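Local coordinates for protein FACT complex subunit SPT16 (Ashbya gossypii, PDB 6A8M) that probably acts within the FACT complex as a histone chaperone that reorganizes nucleosomes, this chain being the protein's N-terminal part with its peptidase-like fold, at residues T64-A67 with G72-V75; I261-S264 with D269-V272; D344-Y349 with A359-N364; D419-T424 with P428-N433. One frame throughout, in Å; residues are numbered along the deposited sequence.

Contact 1. Residues T64-A67 with G72-V75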
loop_
_atom_site.group_PDB
_atom_site.type_symbol
_atom_site.label_atom_id
_atom_site.label_comp_id
_atom_site.label_asym_id
_atom_site.label_seq_id
_atom_site.Cartn_x
_atom_site.Cartn_y
_atom_site.Cartn_z
ATOM N N THR A 64 -0.829 21.650 -5.717
ATOM C CA THR A 64 -0.000 22.058 -4.594
ATOM C C THR A 64 1.429 21.625 -4.850
ATOM O O THR A 64 1.662 20.512 -5.323
ATOM C CB THR A 64 -0.495 21.422 -3.282
ATOM O OG1 THR A 64 -1.779 21.958 -2.969
ATOM C CG2 THR A 64 0.466 21.684 -2.127
ATOM N N LEU A 65 2.373 22.508 -4.543
ATOM C CA LEU A 65 3.788 22.189 -4.610
ATOM C C LEU A 65 4.375 22.224 -3.205
ATOM O O LEU A 65 4.104 23.140 -2.426
ATOM C CB LEU A 65 4.515 23.178 -5.524
ATOM C CG LEU A 65 6.004 22.924 -5.759
ATOM C CD1 LEU A 65 6.413 23.524 -7.110
ATOM C CD2 LEU A 65 6.845 23.514 -4.652
ATOM N N ILE A 66 5.214 21.244 -2.894
ATOM C CA ILE A 66 5.951 21.200 -1.646
ATOM C C ILE A 66 7.422 21.016 -1.991
ATOM O O ILE A 66 7.779 20.053 -2.676
ATOM C CB ILE A 66 5.476 20.055 -0.734
ATOM C CG1 ILE A 66 3.969 20.154 -0.476
ATOM C CG2 ILE A 66 6.322 20.001 0.557
ATOM C CD1 ILE A 66 3.374 18.929 0.275
ATOM N N ALA A 67 8.267 21.917 -1.517
ATOM C CA ALA A 67 9.704 21.790 -1.692
ATOM C C ALA A 67 10.370 21.798 -0.330
ATOM O O ALA A 67 9.957 22.545 0.560
ATOM C CB ALA A 67 10.270 22.909 -2.560
ATOM N N GLY A 72 14.316 24.862 5.582
ATOM C CA GLY A 72 12.903 25.177 5.495
ATOM C C GLY A 72 12.169 24.391 4.430
ATOM O O GLY A 72 12.687 23.440 3.834
ATOM N N CYS A 73 10.925 24.811 4.227
ATOM C CA CYS A 73 10.002 24.131 3.337
ATOM C C CYS A 73 9.124 25.204 2.715
ATOM O O CYS A 73 8.728 26.150 3.398
ATOM C CB CYS A 73 9.162 23.089 4.099
ATOM S SG CYS A 73 7.763 22.400 3.203
ATOM N N VAL A 74 8.866 25.082 1.415
ATOM C CA VAL A 74 7.956 25.977 0.711
ATOM C C VAL A 74 6.761 25.151 0.276
ATOM O O VAL A 74 6.928 24.085 -0.329
ATOM C CB VAL A 74 8.631 26.645 -0.503
ATOM C CG1 VAL A 74 7.609 27.497 -1.265
ATOM C CG2 VAL A 74 9.806 27.494 -0.059
ATOM N N VAL A 75 5.561 25.627 0.601
ATOM C CA VAL A 75 4.312 25.052 0.115
ATOM C C VAL A 75 3.629 26.114 -0.732
ATOM O O VAL A 75 3.370 27.219 -0.244
ATOM C CB VAL A 75 3.402 24.618 1.276
ATOM C CG1 VAL A 75 2.134 23.988 0.754
ATOM C CG2 VAL A 75 4.151 23.673 2.203
#
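Val74 O takes one strong bond and one weaker contact from the facing strand: Ala67 N donates to it at 2.8 Å, nearly straight at 168° and in the carbonyl plane, while Ile66 CA makes a C-H...O contact with the same oxygen at 3.3 Å. The return bond, from Val74 N to Ala67 O, measures 2.9 Å and closes the hydrogen-bonded antiparallel pair Ala67-Val74. Next along the strands, Ile66 and Val75 form a non-hydrogen-bonded pair, where Val75 CA comes within 3.2 Å of Leu65 O.

On the face carrying Ile66 and Val75 the side chains meet through branch methyls. Ile66 CG2, anti to its own backbone nitrogen, reaches across to Cys73 SG at 3.9 Å. With chi1 at 168° SG lies opposite the Cys73 nitrogen and beside the carbonyl carbon, on the side where Ile66 CG2 waits. At the other end, Thr64 CG2 touches Val75 CG1 at 4.0 Å, the two branches crossing obliquely. The Thr64 hydroxyl itself turns elsewhere, to Pro62 O and Thr77 OG1.

Thr64 and Ile66 also pack on His53 of helix 48-57, while from the reverse face Leu65 and Ala67 press on Leu121 of helix 113-128, where Val74 meets Arg124. Both strands are interior members of the mixed sheet of the N-terminal lobe, with strand 32-37 beside one and strand 101-106 beside the other. In this buried hairpin, backbone bonds fix the pairing across the contact, and the side chains exchange little beyond apolar branches, leaving each face to pack against its own helical layer.

Contact 2. Residues I261-S264 with D269-V272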
loop_
_atom_site.group_PDB
_atom_site.type_symbol
_atom_site.label_atom_id
_atom_site.label_comp_id
_atom_site.label_asym_id
_atom_site.label_seq_id
_atom_site.Cartn_x
_atom_site.Cartn_y
_atom_site.Cartn_z
ATOM N N ILE A 261 -10.283 -9.887 -6.171
ATOM C CA ILE A 261 -9.844 -10.834 -7.183
ATOM C C ILE A 261 -10.400 -12.202 -6.818
ATOM O O ILE A 261 -10.146 -12.701 -5.712
ATOM C CB ILE A 261 -8.313 -10.906 -7.279
ATOM C CG1 ILE A 261 -7.716 -9.535 -7.640
ATOM C CG2 ILE A 261 -7.904 -11.978 -8.298
ATOM C CD1 ILE A 261 -6.196 -9.440 -7.441
ATOM N N ILE A 262 -11.133 -12.811 -7.743
ATOM C CA ILE A 262 -11.544 -14.207 -7.662
ATOM C C ILE A 262 -11.041 -14.918 -8.916
ATOM O O ILE A 262 -11.175 -14.394 -10.030
ATOM C CB ILE A 262 -13.071 -14.345 -7.524
ATOM C CG1 ILE A 262 -13.543 -13.652 -6.235
ATOM C CG2 ILE A 262 -13.538 -15.818 -7.545
ATOM C CD1 ILE A 262 -15.062 -13.619 -6.124
ATOM N N GLN A 263 -10.417 -16.081 -8.725
ATOM C CA GLN A 263 -9.977 -16.945 -9.825
ATOM C C GLN A 263 -10.335 -18.371 -9.439
ATOM O O GLN A 263 -9.725 -18.939 -8.527
ATOM C CB GLN A 263 -8.469 -16.815 -10.081
ATOM C CG GLN A 263 -8.040 -15.420 -10.483
ATOM C CD GLN A 263 -6.542 -15.299 -10.622
ATOM O OE1 GLN A 263 -5.798 -16.248 -10.350
ATOM N NE2 GLN A 263 -6.087 -14.128 -11.034
ATOM N N SER A 264 -11.312 -18.956 -10.126
ATOM C CA SER A 264 -11.757 -20.299 -9.790
ATOM C C SER A 264 -11.186 -21.374 -10.711
ATOM O O SER A 264 -11.507 -22.551 -10.517
ATOM C CB SER A 264 -13.282 -20.367 -9.817
ATOM O OG SER A 264 -13.737 -20.113 -11.127
ATOM N N ASP A 269 -3.756 -16.826 -12.178
ATOM C CA ASP A 269 -2.722 -15.826 -12.435
ATOM C C ASP A 269 -2.358 -15.205 -11.093
ATOM O O ASP A 269 -3.188 -14.545 -10.468
ATOM C CB ASP A 269 -3.221 -14.785 -13.443
ATOM C CG ASP A 269 -2.149 -13.767 -13.839
ATOM O OD1 ASP A 269 -1.010 -13.807 -13.303
ATOM O OD2 ASP A 269 -2.464 -12.927 -14.705
ATOM N N LEU A 270 -1.135 -15.449 -10.633
ATOM C CA LEU A 270 -0.656 -14.946 -9.348
ATOM C C LEU A 270 0.293 -13.766 -9.494
ATOM O O LEU A 270 0.849 -13.298 -8.488
ATOM C CB LEU A 270 0.034 -16.062 -8.568
ATOM C CG LEU A 270 -0.807 -17.328 -8.428
ATOM C CD1 LEU A 270 -0.171 -18.347 -7.487
ATOM C CD2 LEU A 270 -2.224 -16.933 -7.987
ATOM N N ARG A 271 0.515 -13.290 -10.715
ATOM C CA ARG A 271 1.350 -12.118 -10.909
ATOM C C ARG A 271 0.719 -10.886 -10.265
ATOM O O ARG A 271 -0.500 -10.794 -10.078
ATOM C CB ARG A 271 1.582 -11.871 -12.399
ATOM C CG ARG A 271 2.295 -13.015 -13.069
ATOM C CD ARG A 271 2.314 -12.801 -14.578
ATOM N NE ARG A 271 0.954 -12.718 -15.115
ATOM C CZ ARG A 271 0.664 -12.455 -16.385
ATOM N NH1 ARG A 271 1.642 -12.219 -17.256
ATOM N NH2 ARG A 271 -0.608 -12.420 -16.781
ATOM N N VAL A 272 1.583 -9.924 -9.928
ATOM C CA VAL A 272 1.153 -8.686 -9.283
ATOM C C VAL A 272 0.037 -8.010 -10.074
ATOM O O VAL A 272 -0.881 -7.413 -9.499
ATOM C CB VAL A 272 2.365 -7.747 -9.106
ATOM C CG1 VAL A 272 1.937 -6.403 -8.559
ATOM C CG2 VAL A 272 3.411 -8.394 -8.214
#
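The carboxamide of Gln263 meets the backbone of Asp269 with both of its polar atoms. NE2 donates to Asp269 O at 3.0 Å, with that oxygen close to the amide plane and the donor lying on a carbonyl lone pair. On the other atom the approach differs: Asp269 N points at OE1 over 2.8 Å, almost perfectly straight at 178°, yet sits about 40° above the carbonyl plane of the glutamine. Beside the amide, Asp269 CB lies 3.8 Å from NE2.

An extended side chain makes this reach possible. With chi2 at 176°, Gln263 runs straight out from strand 261-263 and delivers its flat end to the loop. NE2 has a second acceptor in Arg275 O, so the amide nitrogen links two points of the same loop and the flip of the group is fixed.

The second flat pair lies within the loop. Asp269 CG lies at the edge of the Arg271 guanidinium, in that group's plane, and the grip is side-on, NE to OD1 and NH2 to OD2. The carboxylate is turned against the guanidinium, so that NH2 meets OD2 from above the carboxylate plane, in a salt bridge of 2.8 Å. OD1 also accepts Arg271 N at 3.0 Å; NE and this backbone N come to OD1 from opposite faces of the carboxylate plane. Leu270, meanwhile, rests on Leu288 of strand 285-295.

The bond from Arg271 N defines an Asx turn begun by Asp269. A strand glutamine thus pins the backbone just where the Asx turn starts, in the connection between strands 261-263 and 285-295 of the M24-type, pita-bread domain.

Contact 3. Residues D344-Y349 with A359-N364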
loop_
_atom_site.group_PDB
_atom_site.type_symbol
_atom_site.label_atom_id
_atom_site.label_comp_id
_atom_site.label_asym_id
_atom_site.label_seq_id
_atom_site.Cartn_x
_atom_site.Cartn_y
_atom_site.Cartn_z
ATOM N N ASP A 344 14.351 -16.747 0.642
ATOM C CA ASP A 344 15.140 -17.982 0.559
ATOM C C ASP A 344 14.750 -18.977 1.652
ATOM O O ASP A 344 14.781 -20.191 1.422
ATOM C CB ASP A 344 16.636 -17.674 0.629
ATOM C CG ASP A 344 17.173 -17.059 -0.652
ATOM O OD1 ASP A 344 16.404 -17.003 -1.628
ATOM O OD2 ASP A 344 18.371 -16.668 -0.683
ATOM N N GLY A 345 14.390 -18.492 2.844
ATOM C CA GLY A 345 13.911 -19.403 3.883
ATOM C C GLY A 345 12.632 -20.127 3.487
ATOM O O GLY A 345 12.434 -21.294 3.834
ATOM N N ALA A 346 11.725 -19.427 2.801
ATOM C CA ALA A 346 10.539 -20.072 2.247
ATOM C C ALA A 346 10.919 -21.129 1.214
ATOM O O ALA A 346 10.352 -22.226 1.192
ATOM C CB ALA A 346 9.616 -19.015 1.631
ATOM N N VAL A 347 11.851 -20.797 0.322
ATOM C CA VAL A 347 12.301 -21.757 -0.680
ATOM C C VAL A 347 12.889 -22.987 -0.011
ATOM O O VAL A 347 12.653 -24.121 -0.445
ATOM C CB VAL A 347 13.310 -21.095 -1.627
ATOM C CG1 VAL A 347 13.931 -22.148 -2.549
ATOM C CG2 VAL A 347 12.608 -19.989 -2.407
ATOM N N ASN A 348 13.677 -22.778 1.046
ATOM C CA ASN A 348 14.249 -23.901 1.786
ATOM C C ASN A 348 13.156 -24.812 2.317
ATOM O O ASN A 348 13.260 -26.044 2.245
ATOM C CB ASN A 348 15.101 -23.398 2.952
ATOM C CG ASN A 348 16.339 -22.656 2.518
ATOM O OD1 ASN A 348 16.728 -22.679 1.350
ATOM N ND2 ASN A 348 16.978 -21.989 3.473
ATOM N N TYR A 349 12.119 -24.218 2.906
ATOM C CA TYR A 349 11.065 -25.014 3.525
ATOM C C TYR A 349 10.317 -25.839 2.477
ATOM O O TYR A 349 9.987 -27.005 2.712
ATOM C CB TYR A 349 10.126 -24.078 4.286
ATOM C CG TYR A 349 9.172 -24.751 5.245
ATOM C CD1 TYR A 349 9.576 -25.101 6.529
ATOM C CD2 TYR A 349 7.869 -25.031 4.867
ATOM C CE1 TYR A 349 8.702 -25.724 7.401
ATOM C CE2 TYR A 349 6.992 -25.648 5.731
ATOM C CZ TYR A 349 7.409 -25.996 6.994
ATOM O OH TYR A 349 6.519 -26.620 7.852
ATOM N N ALA A 359 8.696 -25.408 -8.264
ATOM C CA ALA A 359 8.666 -24.722 -9.558
ATOM C C ALA A 359 7.510 -23.744 -9.639
ATOM O O ALA A 359 7.624 -22.687 -10.277
ATOM C CB ALA A 359 8.553 -25.738 -10.686
ATOM N N GLY A 360 6.379 -24.106 -9.041
ATOM C CA GLY A 360 5.173 -23.301 -9.128
ATOM C C GLY A 360 5.082 -22.183 -8.122
ATOM O O GLY A 360 4.161 -21.366 -8.203
ATOM N N PHE A 361 6.029 -22.112 -7.201
ATOM C CA PHE A 361 6.020 -21.085 -6.161
ATOM C C PHE A 361 6.200 -19.699 -6.772
ATOM O O PHE A 361 7.026 -19.506 -7.679
ATOM C CB PHE A 361 7.165 -21.382 -5.194
ATOM C CG PHE A 361 7.183 -20.554 -3.938
ATOM C CD1 PHE A 361 6.034 -20.358 -3.176
ATOM C CD2 PHE A 361 8.397 -20.068 -3.458
ATOM C CE1 PHE A 361 6.103 -19.634 -1.963
ATOM C CE2 PHE A 361 8.463 -19.336 -2.276
ATOM C CZ PHE A 361 7.325 -19.135 -1.524
ATOM N N THR A 362 5.402 -18.743 -6.275
ATOM C CA THR A 362 5.593 -17.332 -6.566
ATOM C C THR A 362 7.045 -16.936 -6.309
ATOM O O THR A 362 7.700 -17.483 -5.418
ATOM C CB THR A 362 4.618 -16.500 -5.701
ATOM O OG1 THR A 362 4.713 -16.863 -4.304
ATOM C CG2 THR A 362 3.175 -16.759 -6.140
ATOM N N LYS A 363 7.571 -16.027 -7.121
ATOM C CA LYS A 363 8.957 -15.597 -6.953
ATOM C C LYS A 363 9.129 -14.510 -5.883
ATOM O O LYS A 363 10.205 -13.904 -5.767
ATOM C CB LYS A 363 9.519 -15.140 -8.303
ATOM C CG LYS A 363 9.624 -16.281 -9.318
ATOM C CD LYS A 363 10.572 -17.379 -8.792
ATOM C CE LYS A 363 10.875 -18.473 -9.847
ATOM N NZ LYS A 363 11.656 -19.594 -9.232
ATOM N N ASN A 364 8.084 -14.238 -5.112
ATOM C CA ASN A 364 8.212 -13.378 -3.944
ATOM C C ASN A 364 7.165 -13.825 -2.943
ATOM O O ASN A 364 6.200 -14.511 -3.300
ATOM C CB ASN A 364 8.018 -11.900 -4.314
ATOM C CG ASN A 364 6.582 -11.592 -4.737
ATOM O OD1 ASN A 364 5.731 -11.282 -3.908
ATOM N ND2 ASN A 364 6.310 -11.699 -6.031
#
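Residues 344-349 of helix 339-353 run past the irregular segment 359-364 with no hydrogen bond between them, the CA atoms of Val347 and Phe361 standing 8.4 Å apart. The Phe361 ring fills that distance. Its CG lies anti to the backbone nitrogen (chi1 -171°), which sends the ring from the loop to the helix, where two successive residues receive it. Ala346 CB approaches CZ obliquely at 3.9 Å, and Val347 CG2 comes to CE2 at 4.2 Å, at the ring edge and near its plane. Both touches are purely apolar.

Other aromatic rings complete the setting. Tyr343, a turn earlier than Val347 in the helix, meets the Phe361 ring with planes about 15° apart, and Phe401 of strand 394-405 meets it at about 30°. The loop is held to that strand as well, through backbone bonds of Gly360 with Asn402 and of Thr362 with Gly400, while Thr362 OG1 donates to Asn364 O at 3.0 Å.

A buried phenylalanine of the loop leading to strand 364-368 thus links helix 339-353 with Phe401 of strand 394-405, joining helix and sheet in the M24-type pita-bread fold.

Contact 4. Residues D419-T424 with P428-N433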
loop_
_atom_site.group_PDB
_atom_site.type_symbol
_atom_site.label_atom_id
_atom_site.label_comp_id
_atom_site.label_asym_id
_atom_site.label_seq_id
_atom_site.Cartn_x
_atom_site.Cartn_y
_atom_site.Cartn_z
ATOM N N ASP A 419 -1.867 -12.708 4.309
ATOM C CA ASP A 419 -2.315 -12.050 5.524
ATOM C C ASP A 419 -1.485 -10.798 5.746
ATOM O O ASP A 419 -0.348 -10.691 5.275
ATOM C CB ASP A 419 -2.213 -12.975 6.752
ATOM C CG ASP A 419 -3.369 -13.957 6.818
ATOM O OD1 ASP A 419 -4.494 -13.514 7.102
ATOM O OD2 ASP A 419 -3.156 -15.158 6.566
ATOM N N THR A 420 -2.063 -9.859 6.491
ATOM C CA THR A 420 -1.369 -8.632 6.871
ATOM C C THR A 420 -0.696 -8.837 8.225
ATOM O O THR A 420 -1.335 -9.286 9.180
ATOM C CB THR A 420 -2.367 -7.482 6.904
ATOM O OG1 THR A 420 -2.971 -7.390 5.602
ATOM C CG2 THR A 420 -1.697 -6.161 7.255
ATOM N N VAL A 421 0.598 -8.546 8.296
ATOM C CA VAL A 421 1.399 -8.842 9.483
ATOM C C VAL A 421 2.126 -7.579 9.922
ATOM O O VAL A 421 2.841 -6.962 9.124
ATOM C CB VAL A 421 2.418 -9.966 9.217
ATOM C CG1 VAL A 421 3.231 -10.253 10.496
ATOM C CG2 VAL A 421 1.725 -11.240 8.692
ATOM N N GLN A 422 1.974 -7.223 11.189
ATOM C CA GLN A 422 2.585 -6.050 11.785
ATOM C C GLN A 422 3.736 -6.488 12.677
ATOM O O GLN A 422 3.548 -7.324 13.557
ATOM C CB GLN A 422 1.556 -5.286 12.619
ATOM C CG GLN A 422 2.142 -4.136 13.396
ATOM C CD GLN A 422 2.518 -2.970 12.494
ATOM O OE1 GLN A 422 1.695 -2.480 11.713
ATOM N NE2 GLN A 422 3.760 -2.520 12.595
ATOM N N LEU A 423 4.921 -5.912 12.475
ATOM C CA LEU A 423 6.012 -6.117 13.428
ATOM C C LEU A 423 5.787 -5.204 14.616
ATOM O O LEU A 423 5.707 -3.984 14.444
ATOM C CB LEU A 423 7.371 -5.811 12.796
ATOM C CG LEU A 423 8.120 -6.915 12.054
ATOM C CD1 LEU A 423 8.496 -8.071 13.000
ATOM C CD2 LEU A 423 7.283 -7.406 10.905
ATOM N N THR A 424 5.692 -5.783 15.813
ATOM C CA THR A 424 5.619 -5.033 17.058
ATOM C C THR A 424 6.773 -5.417 17.976
ATOM O O THR A 424 7.545 -6.344 17.701
ATOM C CB THR A 424 4.291 -5.283 17.787
ATOM O OG1 THR A 424 4.330 -6.572 18.400
ATOM C CG2 THR A 424 3.138 -5.247 16.800
ATOM N N PRO A 428 5.894 -10.399 15.573
ATOM C CA PRO A 428 4.913 -10.251 14.494
ATOM C C PRO A 428 3.510 -10.482 15.022
ATOM O O PRO A 428 3.282 -11.341 15.874
ATOM C CB PRO A 428 5.319 -11.327 13.478
ATOM C CG PRO A 428 6.152 -12.297 14.248
ATOM C CD PRO A 428 6.803 -11.537 15.360
ATOM N N LYS A 429 2.569 -9.694 14.520
ATOM C CA LYS A 429 1.171 -9.810 14.923
ATOM C C LYS A 429 0.342 -9.859 13.650
ATOM O O LYS A 429 0.433 -8.949 12.816
ATOM C CB LYS A 429 0.764 -8.629 15.814
ATOM C CG LYS A 429 -0.719 -8.531 16.157
ATOM C CD LYS A 429 -1.000 -7.222 16.922
ATOM C CE LYS A 429 -2.450 -7.105 17.366
ATOM N NZ LYS A 429 -2.553 -6.384 18.669
ATOM N N VAL A 430 -0.422 -10.934 13.471
ATOM C CA VAL A 430 -1.254 -11.073 12.275
ATOM C C VAL A 430 -2.512 -10.231 12.464
ATOM O O VAL A 430 -3.261 -10.417 13.431
ATOM C CB VAL A 430 -1.595 -12.547 12.014
ATOM C CG1 VAL A 430 -2.492 -12.701 10.795
ATOM C CG2 VAL A 430 -0.304 -13.385 11.871
ATOM N N LEU A 431 -2.737 -9.277 11.554
ATOM C CA LEU A 431 -3.849 -8.347 11.706
ATOM C C LEU A 431 -5.143 -8.846 11.072
ATOM O O LEU A 431 -6.227 -8.436 11.504
ATOM C CB LEU A 431 -3.487 -6.987 11.104
ATOM C CG LEU A 431 -2.219 -6.299 11.642
ATOM C CD1 LEU A 431 -2.157 -4.890 11.056
ATOM C CD2 LEU A 431 -2.220 -6.236 13.174
ATOM N N THR A 432 -5.050 -9.698 10.057
ATOM C CA THR A 432 -6.198 -10.284 9.362
ATOM C C THR A 432 -6.453 -11.655 9.985
ATOM O O THR A 432 -5.609 -12.557 9.885
ATOM C CB THR A 432 -5.921 -10.405 7.861
ATOM O OG1 THR A 432 -4.606 -10.942 7.666
ATOM C CG2 THR A 432 -5.983 -9.031 7.163
ATOM N N ASN A 433 -7.600 -11.804 10.656
ATOM C CA ASN A 433 -7.893 -12.985 11.455
ATOM C C ASN A 433 -9.042 -13.809 10.892
ATOM O O ASN A 433 -9.478 -14.760 11.541
ATOM C CB ASN A 433 -8.169 -12.576 12.909
ATOM C CG ASN A 433 -7.002 -11.802 13.514
ATOM O OD1 ASN A 433 -7.158 -10.674 14.010
ATOM N ND2 ASN A 433 -5.814 -12.400 13.452
#
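Among the backbone bonds, Gln422 and Lys429 form the hydrogen-bonded antiparallel pair: Gln422 N donates to Lys429 O at 2.8 Å and 176°, and Lys429 N returns the bond to Gln422 O at 2.7 Å. Non-hydrogen-bonded pairs flank it, Val421 with Val430 and Leu423 with Pro428. Beyond the regular strand, Leu431 N still reaches Thr420 O at 2.8 Å, so the pairing outlasts strand 427-430.

Side-chain bonds then take over. The hydroxyl of Thr432 donates to Asp419 OD1 over 2.6 Å, using the anti lone pair of the carboxylate oxygen, and accepts Thr420 N at 3.0 Å. Its place between backbone nitrogen and carbonyl carbon (chi1 45°) puts OG1 between those two partners, where it continues the pairing that the backbone has given up. Asp419 is buried, but Arg304 at OD1 and Lys436 at OD2 form salt bridges with it, and Gln325 adds a hydrogen bond to OD2; the two cations probably favour the ionised form.

Apolar contacts follow the two faces. Val421 CG1 and Pro428 CB lie 3.8 Å apart, side by side and pointing alike. On the reverse face Leu431 spreads its methyls, CD1 touching Thr420 CG2 at 4.0 Å and CD2 against Gln422 CB at 3.9 Å.

Strand 427-430 is outermost in its antiparallel sheet, with strand 412-424 between it and strand 394-405. Thr420 and Leu431 touch Ser189 of helix 179-208, Thr432 touches Asp193 of that helix, and Asp419 and Thr432 both pack on Ile302 of strand 298-308.

How the contacts relate
From the N terminus, contact 1 closes a tight hairpin in the N-terminal lobe. Its centre lies 35 to 44 Å from those of the other three, across the centre of the chain. The remaining contacts belong to the peptidase-like part. Contact 2 closes the short loop after strand 261-263, contact 3 brings the chain after helix 339-353 back onto that helix, and contact 4 closes the last hairpin of the antiparallel sheet. All four follow in series; none nests or crosses. Contacts 2 and 3 touch directly, Leu270 CD1 meeting Thr362 CG2 at 3.9 Å, whereas contact 4 stays about 11 Å from contact 3 between nearest atoms.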